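Local coordinates for protein alpha-1,2-Mannosidase (Trichoderma reesei, PDB 1HCU) that probably trims alpha-1,2-linked mannose residues from high-mannose N-glycans, as a calcium-dependent glycoside hydrolase of family 47, at residues Gly238-Leu243 and Gly314-Gly319; Arg268-Ala273 and Gln326-Phe331. All coordinates share one frame; numbering follows the deposited sequence.

Interaction 1. Residues Gly238-Leu243 and Gly314-Gly319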
ATOM      1  N   GLY A 238       1.271 -10.095  15.956  1.00 13.27           N
ATOM      2  CA  GLY A 238       1.165  -9.616  14.594  1.00 12.02           C
ATOM      3  C   GLY A 238      -0.233  -9.132  14.284  1.00 12.91           C
ATOM      4  O   GLY A 238      -1.071  -9.045  15.185  1.00 13.50           O
ATOM      5  N   SER A 239      -0.485  -8.836  13.010  1.00 11.69           N
ATOM      6  CA  SER A 239      -1.782  -8.345  12.557  1.00 11.04           C
ATOM      7  C   SER A 239      -1.719  -8.115  11.060  1.00 11.33           C
ATOM      8  O   SER A 239      -0.723  -8.437  10.419  1.00 11.78           O
ATOM      9  CB  SER A 239      -2.092  -7.009  13.210  1.00 12.33           C
ATOM     10  OG  SER A 239      -1.238  -6.004  12.680  1.00 10.66           O
ATOM     11  N   TRP A 240      -2.786  -7.543  10.507  1.00 12.20           N
ATOM     12  CA  TRP A 240      -2.810  -7.220   9.091  1.00 12.84           C
ATOM     13  C   TRP A 240      -2.642  -5.712   8.899  1.00 14.25           C
ATOM     14  O   TRP A 240      -3.069  -5.147   7.894  1.00 14.28           O
ATOM     15  CB  TRP A 240      -4.102  -7.714   8.429  1.00 12.02           C
ATOM     16  CG  TRP A 240      -4.068  -9.194   8.155  1.00  9.46           C
ATOM     17  CD1 TRP A 240      -4.123 -10.199   9.077  1.00  8.88           C
ATOM     18  CD2 TRP A 240      -3.896  -9.828   6.881  1.00  9.14           C
ATOM     19  NE1 TRP A 240      -3.991 -11.419   8.461  1.00  7.92           N
ATOM     20  CE2 TRP A 240      -3.850 -11.227   7.115  1.00  8.67           C
ATOM     21  CE3 TRP A 240      -3.771  -9.354   5.567  1.00  8.12           C
ATOM     22  CZ2 TRP A 240      -3.686 -12.160   6.082  1.00  7.99           C
ATOM     23  CZ3 TRP A 240      -3.607 -10.282   4.532  1.00  8.93           C
ATOM     24  CH2 TRP A 240      -3.565 -11.669   4.798  1.00  9.75           C
ATOM     25  N   SER A 241      -2.010  -5.056   9.870  1.00 14.72           N
ATOM     26  CA  SER A 241      -1.788  -3.619   9.766  1.00 16.45           C
ATOM     27  C   SER A 241      -0.304  -3.260   9.906  1.00 15.01           C
ATOM     28  O   SER A 241       0.564  -4.018   9.478  1.00 14.63           O
ATOM     29  CB  SER A 241      -2.627  -2.860  10.810  1.00 15.87           C
ATOM     30  OG  SER A 241      -2.219  -3.173  12.123  1.00 21.51           O
ATOM     31  N   GLY A 242      -0.022  -2.100  10.487  1.00 14.66           N
ATOM     32  CA  GLY A 242       1.353  -1.656  10.643  1.00 15.52           C
ATOM     33  C   GLY A 242       2.345  -2.703  11.116  1.00 15.77           C
ATOM     34  O   GLY A 242       2.043  -3.503  12.001  1.00 16.28           O
ATOM     35  N   LEU A 243       3.529  -2.696  10.507  1.00 15.99           N
ATOM     36  CA  LEU A 243       4.605  -3.621  10.857  1.00 14.57           C
ATOM     37  C   LEU A 243       4.503  -5.046  10.318  1.00 13.99           C
ATOM     38  O   LEU A 243       5.455  -5.817  10.464  1.00 13.67           O
ATOM     39  CB  LEU A 243       4.761  -3.698  12.378  1.00 14.53           C
ATOM     40  CG  LEU A 243       5.036  -2.395  13.119  1.00 16.20           C
ATOM     41  CD1 LEU A 243       5.059  -2.703  14.605  1.00 15.37           C
ATOM     42  CD2 LEU A 243       6.356  -1.774  12.652  1.00 16.87           C
ATOM     43  N   GLY A 314      -8.921  -6.600  -0.521  1.00  9.01           N
ATOM     44  CA  GLY A 314      -8.416  -6.774  -1.865  1.00 10.59           C
ATOM     45  C   GLY A 314      -7.418  -7.911  -1.942  1.00 11.24           C
ATOM     46  O   GLY A 314      -7.366  -8.626  -2.949  1.00 11.66           O
ATOM     47  N   ASN A 315      -6.636  -8.101  -0.884  1.00  9.38           N
ATOM     48  CA  ASN A 315      -5.643  -9.165  -0.907  1.00 10.32           C
ATOM     49  C   ASN A 315      -6.277 -10.557  -0.942  1.00 10.66           C
ATOM     50  O   ASN A 315      -5.843 -11.407  -1.722  1.00 11.46           O
ATOM     51  CB  ASN A 315      -4.688  -9.055   0.286  1.00 10.04           C
ATOM     52  CG  ASN A 315      -3.384  -9.779   0.039  1.00 10.12           C
ATOM     53  OD1 ASN A 315      -2.693  -9.507  -0.947  1.00 12.05           O
ATOM     54  ND2 ASN A 315      -3.035 -10.701   0.921  1.00  8.90           N
ATOM     55  N   PHE A 316      -7.294 -10.789  -0.107  1.00  8.45           N
ATOM     56  CA  PHE A 316      -7.977 -12.083  -0.091  1.00  9.88           C
ATOM     57  C   PHE A 316      -8.633 -12.340  -1.442  1.00  9.16           C
ATOM     58  O   PHE A 316      -8.640 -13.471  -1.937  1.00  9.24           O
ATOM     59  CB  PHE A 316      -9.043 -12.138   1.015  1.00 10.49           C
ATOM     60  CG  PHE A 316      -8.518 -12.636   2.334  1.00 11.45           C
ATOM     61  CD1 PHE A 316      -7.831 -11.787   3.197  1.00 10.03           C
ATOM     62  CD2 PHE A 316      -8.665 -13.974   2.685  1.00 11.43           C
ATOM     63  CE1 PHE A 316      -7.299 -12.264   4.389  1.00 11.50           C
ATOM     64  CE2 PHE A 316      -8.135 -14.466   3.881  1.00 10.89           C
ATOM     65  CZ  PHE A 316      -7.449 -13.607   4.734  1.00 12.42           C
ATOM     66  N   ILE A 317      -9.183 -11.277  -2.025  1.00  9.05           N
ATOM     67  CA  ILE A 317      -9.820 -11.352  -3.331  1.00  7.80           C
ATOM     68  C   ILE A 317      -8.763 -11.747  -4.349  1.00  9.22           C
ATOM     69  O   ILE A 317      -8.973 -12.688  -5.125  1.00 10.04           O
ATOM     70  CB  ILE A 317     -10.460  -9.991  -3.731  1.00  7.43           C
ATOM     71  CG1 ILE A 317     -11.735  -9.766  -2.918  1.00  6.25           C
ATOM     72  CG2 ILE A 317     -10.772  -9.964  -5.222  1.00  8.57           C
ATOM     73  CD1 ILE A 317     -12.287  -8.367  -3.006  1.00  2.87           C
ATOM     74  N   LEU A 318      -7.623 -11.052  -4.336  1.00  7.49           N
ATOM     75  CA  LEU A 318      -6.548 -11.375  -5.273  1.00  8.28           C
ATOM     76  C   LEU A 318      -6.174 -12.847  -5.170  1.00 10.15           C
ATOM     77  O   LEU A 318      -6.047 -13.539  -6.185  1.00 12.65           O
ATOM     78  CB  LEU A 318      -5.314 -10.527  -5.002  1.00  7.60           C
ATOM     79  CG  LEU A 318      -4.105 -10.847  -5.886  1.00  8.00           C
ATOM     80  CD1 LEU A 318      -4.498 -10.826  -7.367  1.00  7.87           C
ATOM     81  CD2 LEU A 318      -3.019  -9.832  -5.613  1.00  6.92           C
ATOM     82  N   GLY A 319      -6.002 -13.315  -3.935  1.00 10.70           N
ATOM     83  CA  GLY A 319      -5.660 -14.706  -3.691  1.00 11.32           C
ATOM     84  C   GLY A 319      -6.725 -15.652  -4.215  1.00 10.67           C
ATOM     85  O   GLY A 319      -6.407 -16.709  -4.740  1.00 10.84           O
TER
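Trp240 and Asn315 mark the nearest approach of the two backbones, yet Trp240 CA and Asn315 CA are still 10.6 Å apart, so side chains alone, chiefly the long indole, bridge the gap. The loop 238-243 sends one residue across, Trp240. Its CG stands anti to the carbonyl carbon (chi1 -78°), and the indole extends toward helix 312-323 with its six-membered ring leading. Phe316 meets one face of that ring near the rim. Trp240 CH2 lies 3.8 Å from Phe316 CE1, and Trp240 CZ2 is 4.0 Å from the same Phe316 CE1. The two rings meet obliquely, with planes at 38°. The amide of Asn315 takes the ring edge, close to the indole plane but turned 55° from it. Family 47 enzymes fold as an (alpha/alpha)7 barrel, and here the loop from strand 237-238 into helix 245-257 packs onto helix 312-323. Tyr248 stacks on Trp240, and Thr276 of helix 263-280 touches both Trp240 and Phe316. Replacing Trp240 by an alanine is likely to open a gap beside Phe316 CE1 and leave Tyr248 without its stacking partner. Within the loop, the hydroxyls flanking the tryptophan are hydrogen-bonded to each other, with Ser239 OG 3.0 Å from Ser241 OG.

Interaction 2. Residues Arg268-Ala273 and Gln326-Phe331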
ATOM      1  N   ARG A 268       2.649 -20.383   1.984  1.00 10.69           N
ATOM      2  CA  ARG A 268       2.739 -19.657   3.251  1.00 10.16           C
ATOM      3  C   ARG A 268       1.569 -18.672   3.400  1.00  9.35           C
ATOM      4  O   ARG A 268       1.114 -18.396   4.517  1.00  8.89           O
ATOM      5  CB  ARG A 268       4.086 -18.922   3.362  1.00 10.61           C
ATOM      6  CG  ARG A 268       5.300 -19.854   3.398  1.00 10.22           C
ATOM      7  CD  ARG A 268       5.222 -20.863   4.550  1.00  8.18           C
ATOM      8  NE  ARG A 268       5.114 -20.210   5.848  1.00  8.45           N
ATOM      9  CZ  ARG A 268       5.067 -20.846   7.016  1.00  8.32           C
ATOM     10  NH1 ARG A 268       5.115 -22.173   7.062  1.00  5.85           N
ATOM     11  NH2 ARG A 268       4.970 -20.147   8.143  1.00  5.45           N
ATOM     12  N   TRP A 269       1.088 -18.158   2.271  1.00  7.38           N
ATOM     13  CA  TRP A 269      -0.040 -17.228   2.250  1.00  8.46           C
ATOM     14  C   TRP A 269      -1.333 -17.961   2.640  1.00  9.47           C
ATOM     15  O   TRP A 269      -2.125 -17.466   3.449  1.00  8.72           O
ATOM     16  CB  TRP A 269      -0.218 -16.642   0.840  1.00  8.75           C
ATOM     17  CG  TRP A 269      -1.273 -15.573   0.761  1.00  8.50           C
ATOM     18  CD1 TRP A 269      -1.118 -14.255   1.061  1.00  6.70           C
ATOM     19  CD2 TRP A 269      -2.661 -15.755   0.453  1.00  6.47           C
ATOM     20  NE1 TRP A 269      -2.321 -13.600   0.971  1.00  6.35           N
ATOM     21  CE2 TRP A 269      -3.288 -14.495   0.598  1.00  5.71           C
ATOM     22  CE3 TRP A 269      -3.437 -16.857   0.071  1.00  6.38           C
ATOM     23  CZ2 TRP A 269      -4.660 -14.304   0.379  1.00  3.49           C
ATOM     24  CZ3 TRP A 269      -4.807 -16.665  -0.149  1.00  6.13           C
ATOM     25  CH2 TRP A 269      -5.400 -15.397   0.008  1.00  2.76           C
ATOM     26  N   VAL A 270      -1.532 -19.142   2.054  1.00  7.56           N
ATOM     27  CA  VAL A 270      -2.719 -19.944   2.317  1.00  7.52           C
ATOM     28  C   VAL A 270      -2.868 -20.265   3.799  1.00  9.11           C
ATOM     29  O   VAL A 270      -3.980 -20.240   4.326  1.00  8.56           O
ATOM     30  CB  VAL A 270      -2.718 -21.270   1.492  1.00  8.83           C
ATOM     31  CG1 VAL A 270      -3.895 -22.151   1.904  1.00  6.30           C
ATOM     32  CG2 VAL A 270      -2.833 -20.951  -0.009  1.00  5.59           C
ATOM     33  N   LEU A 271      -1.753 -20.562   4.464  1.00  9.69           N
ATOM     34  CA  LEU A 271      -1.780 -20.860   5.894  1.00  8.74           C
ATOM     35  C   LEU A 271      -2.217 -19.589   6.611  1.00  7.95           C
ATOM     36  O   LEU A 271      -3.102 -19.607   7.460  1.00  6.04           O
ATOM     37  CB  LEU A 271      -0.387 -21.259   6.392  1.00 11.16           C
ATOM     38  CG  LEU A 271       0.127 -22.681   6.178  1.00 13.42           C
ATOM     39  CD1 LEU A 271       1.592 -22.734   6.571  1.00 12.45           C
ATOM     40  CD2 LEU A 271      -0.683 -23.666   7.015  1.00 12.76           C
ATOM     41  N   GLY A 272      -1.562 -18.484   6.266  1.00  8.98           N
ATOM     42  CA  GLY A 272      -1.907 -17.210   6.863  1.00  8.55           C
ATOM     43  C   GLY A 272      -3.386 -16.933   6.647  1.00  7.92           C
ATOM     44  O   GLY A 272      -4.126 -16.743   7.610  1.00  6.58           O
ATOM     45  N   ALA A 273      -3.807 -16.942   5.384  1.00  6.73           N
ATOM     46  CA  ALA A 273      -5.191 -16.678   5.014  1.00  9.15           C
ATOM     47  C   ALA A 273      -6.202 -17.525   5.778  1.00 10.25           C
ATOM     48  O   ALA A 273      -7.174 -17.000   6.338  1.00 10.51           O
ATOM     49  CB  ALA A 273      -5.384 -16.889   3.506  1.00  9.47           C
ATOM     50  N   GLN A 326     -13.210 -19.649  -4.238  1.00 17.57           N
ATOM     51  CA  GLN A 326     -14.307 -18.749  -3.881  1.00 17.87           C
ATOM     52  C   GLN A 326     -14.275 -18.289  -2.426  1.00 16.92           C
ATOM     53  O   GLN A 326     -14.647 -17.153  -2.125  1.00 15.60           O
ATOM     54  CB  GLN A 326     -15.654 -19.432  -4.141  1.00 19.11           C
ATOM     55  CG  GLN A 326     -16.428 -18.898  -5.334  1.00 24.37           C
ATOM     56  CD  GLN A 326     -16.697 -17.407  -5.261  1.00 22.77           C
ATOM     57  OE1 GLN A 326     -17.057 -16.883  -4.220  1.00 28.00           O
ATOM     58  NE2 GLN A 326     -16.542 -16.728  -6.376  1.00 27.41           N
ATOM     59  N   LYS A 327     -13.850 -19.182  -1.534  1.00 15.31           N
ATOM     60  CA  LYS A 327     -13.785 -18.878  -0.113  1.00 16.06           C
ATOM     61  C   LYS A 327     -13.009 -17.578   0.158  1.00 14.99           C
ATOM     62  O   LYS A 327     -13.460 -16.733   0.934  1.00 11.75           O
ATOM     63  CB  LYS A 327     -13.127 -20.036   0.648  1.00 18.93           C
ATOM     64  CG  LYS A 327     -11.660 -20.220   0.285  1.00 24.81           C
ATOM     65  CD  LYS A 327     -10.931 -21.278   1.121  1.00 28.96           C
ATOM     66  CE  LYS A 327     -11.190 -22.706   0.637  1.00 31.22           C
ATOM     67  NZ  LYS A 327     -10.206 -23.669   1.240  1.00 30.03           N
ATOM     68  N   TYR A 328     -11.845 -17.428  -0.477  1.00 12.34           N
ATOM     69  CA  TYR A 328     -11.020 -16.237  -0.284  1.00 12.71           C
ATOM     70  C   TYR A 328     -11.702 -15.013  -0.887  1.00 13.40           C
ATOM     71  O   TYR A 328     -11.609 -13.908  -0.347  1.00 14.02           O
ATOM     72  CB  TYR A 328      -9.627 -16.443  -0.899  1.00 11.27           C
ATOM     73  CG  TYR A 328      -8.862 -17.591  -0.266  1.00 10.88           C
ATOM     74  CD1 TYR A 328      -8.130 -18.486  -1.047  1.00 10.44           C
ATOM     75  CD2 TYR A 328      -8.913 -17.812   1.115  1.00 11.43           C
ATOM     76  CE1 TYR A 328      -7.472 -19.584  -0.470  1.00 11.53           C
ATOM     77  CE2 TYR A 328      -8.264 -18.898   1.699  1.00 11.00           C
ATOM     78  CZ  TYR A 328      -7.547 -19.781   0.902  1.00 12.26           C
ATOM     79  OH  TYR A 328      -6.918 -20.865   1.481  1.00 15.71           O
ATOM     80  N   ILE A 329     -12.400 -15.208  -1.998  1.00 10.91           N
ATOM     81  CA  ILE A 329     -13.105 -14.102  -2.611  1.00 11.96           C
ATOM     82  C   ILE A 329     -14.255 -13.663  -1.696  1.00 12.23           C
ATOM     83  O   ILE A 329     -14.399 -12.474  -1.405  1.00 13.28           O
ATOM     84  CB  ILE A 329     -13.656 -14.485  -4.006  1.00 13.07           C
ATOM     85  CG1 ILE A 329     -12.481 -14.802  -4.953  1.00 12.86           C
ATOM     86  CG2 ILE A 329     -14.519 -13.350  -4.548  1.00  8.40           C
ATOM     87  CD1 ILE A 329     -12.891 -15.232  -6.357  1.00 11.13           C
ATOM     88  N   ASP A 330     -15.060 -14.613  -1.222  1.00 11.85           N
ATOM     89  CA  ASP A 330     -16.170 -14.281  -0.328  1.00 12.37           C
ATOM     90  C   ASP A 330     -15.691 -13.542   0.914  1.00 11.62           C
ATOM     91  O   ASP A 330     -16.295 -12.545   1.328  1.00 10.64           O
ATOM     92  CB  ASP A 330     -16.920 -15.536   0.139  1.00 13.48           C
ATOM     93  CG  ASP A 330     -17.603 -16.270  -0.989  1.00 16.03           C
ATOM     94  OD1 ASP A 330     -17.833 -15.658  -2.055  1.00 15.86           O
ATOM     95  OD2 ASP A 330     -17.919 -17.465  -0.797  1.00 18.98           O
ATOM     96  N   PHE A 331     -14.620 -14.049   1.521  1.00  9.72           N
ATOM     97  CA  PHE A 331     -14.082 -13.429   2.725  1.00  8.71           C
ATOM     98  C   PHE A 331     -13.580 -12.021   2.412  1.00  8.72           C
ATOM     99  O   PHE A 331     -13.813 -11.096   3.181  1.00  9.35           O
ATOM    100  CB  PHE A 331     -12.961 -14.294   3.324  1.00  7.89           C
ATOM    101  CG  PHE A 331     -12.492 -13.820   4.667  1.00  7.40           C
ATOM    102  CD1 PHE A 331     -11.291 -13.139   4.796  1.00  7.79           C
ATOM    103  CD2 PHE A 331     -13.280 -14.004   5.797  1.00  6.81           C
ATOM    104  CE1 PHE A 331     -10.880 -12.643   6.031  1.00  8.34           C
ATOM    105  CE2 PHE A 331     -12.878 -13.511   7.042  1.00  7.14           C
ATOM    106  CZ  PHE A 331     -11.678 -12.830   7.159  1.00  7.61           C
TER
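Trp269 is the first residue of 268-273 to reach Tyr328, the residue of 326-331 that receives every close contact. Trp269 CG lies anti to its own backbone N (chi1 -174°), which swings the indole over to the second helix. There the edge of its six-membered ring points at the face of Tyr328. This is an edge-to-face pair with planes at 82° and centroids 5.2 Å apart, and Trp269 CZ3 sits 3.9 Å from Tyr328 CD1. Val270 comes next and crosses the far end of the tyrosine. Val270 CG1 lies 3.3 Å from Tyr328 OH. One turn after Trp269, Ala273 CB rests 3.9 Å from Tyr328 CE2 and also covers a face of the Trp269 indole, near its rim. The methyl of Ala273 touches the tyrosine ring obliquely. The segment axes of the two helices pass 12.3 Å apart and make an angle of 51°. The face of the Tyr328 ring opposite Trp269 is taken by Lys327, whose CG lies over the ring centre. Leu323 of helix 312-323 touches both Val270 and Tyr328. The phenol has its own polar partner, a hydrogen bond between Tyr328 OH and OD1 of Asp274, just beyond Ala273. The buried tyrosine is thus held by apolar and aromatic contacts along its ring and by one hydrogen bond at its tip, which probably limits rotation of the ring.

The centres of interactions 1 and 2 lie about 10 Å apart, and the two contacts touch. Helix 312-323, which carries 314-319, is followed in the chain by helix 326-344, which carries 326-331. Phe316 joins the two contacts: Phe316 CD2 is 3.5 Å from Phe331 CD1, and its ring also packs on Ala273. Interaction 1 is the nearer to the predicted active site. The side chain of Trp240 is about 5 Å from that of Asp245, against about 11 Å for Trp269. The bound calcium ion is about 9 Å from the Asn315 side chain and about 13 Å from that of Trp269. Interaction 2 lies farther out in the fold: its centre is about 19 Å from the centre of the chain, against about 10 Å for interaction 1.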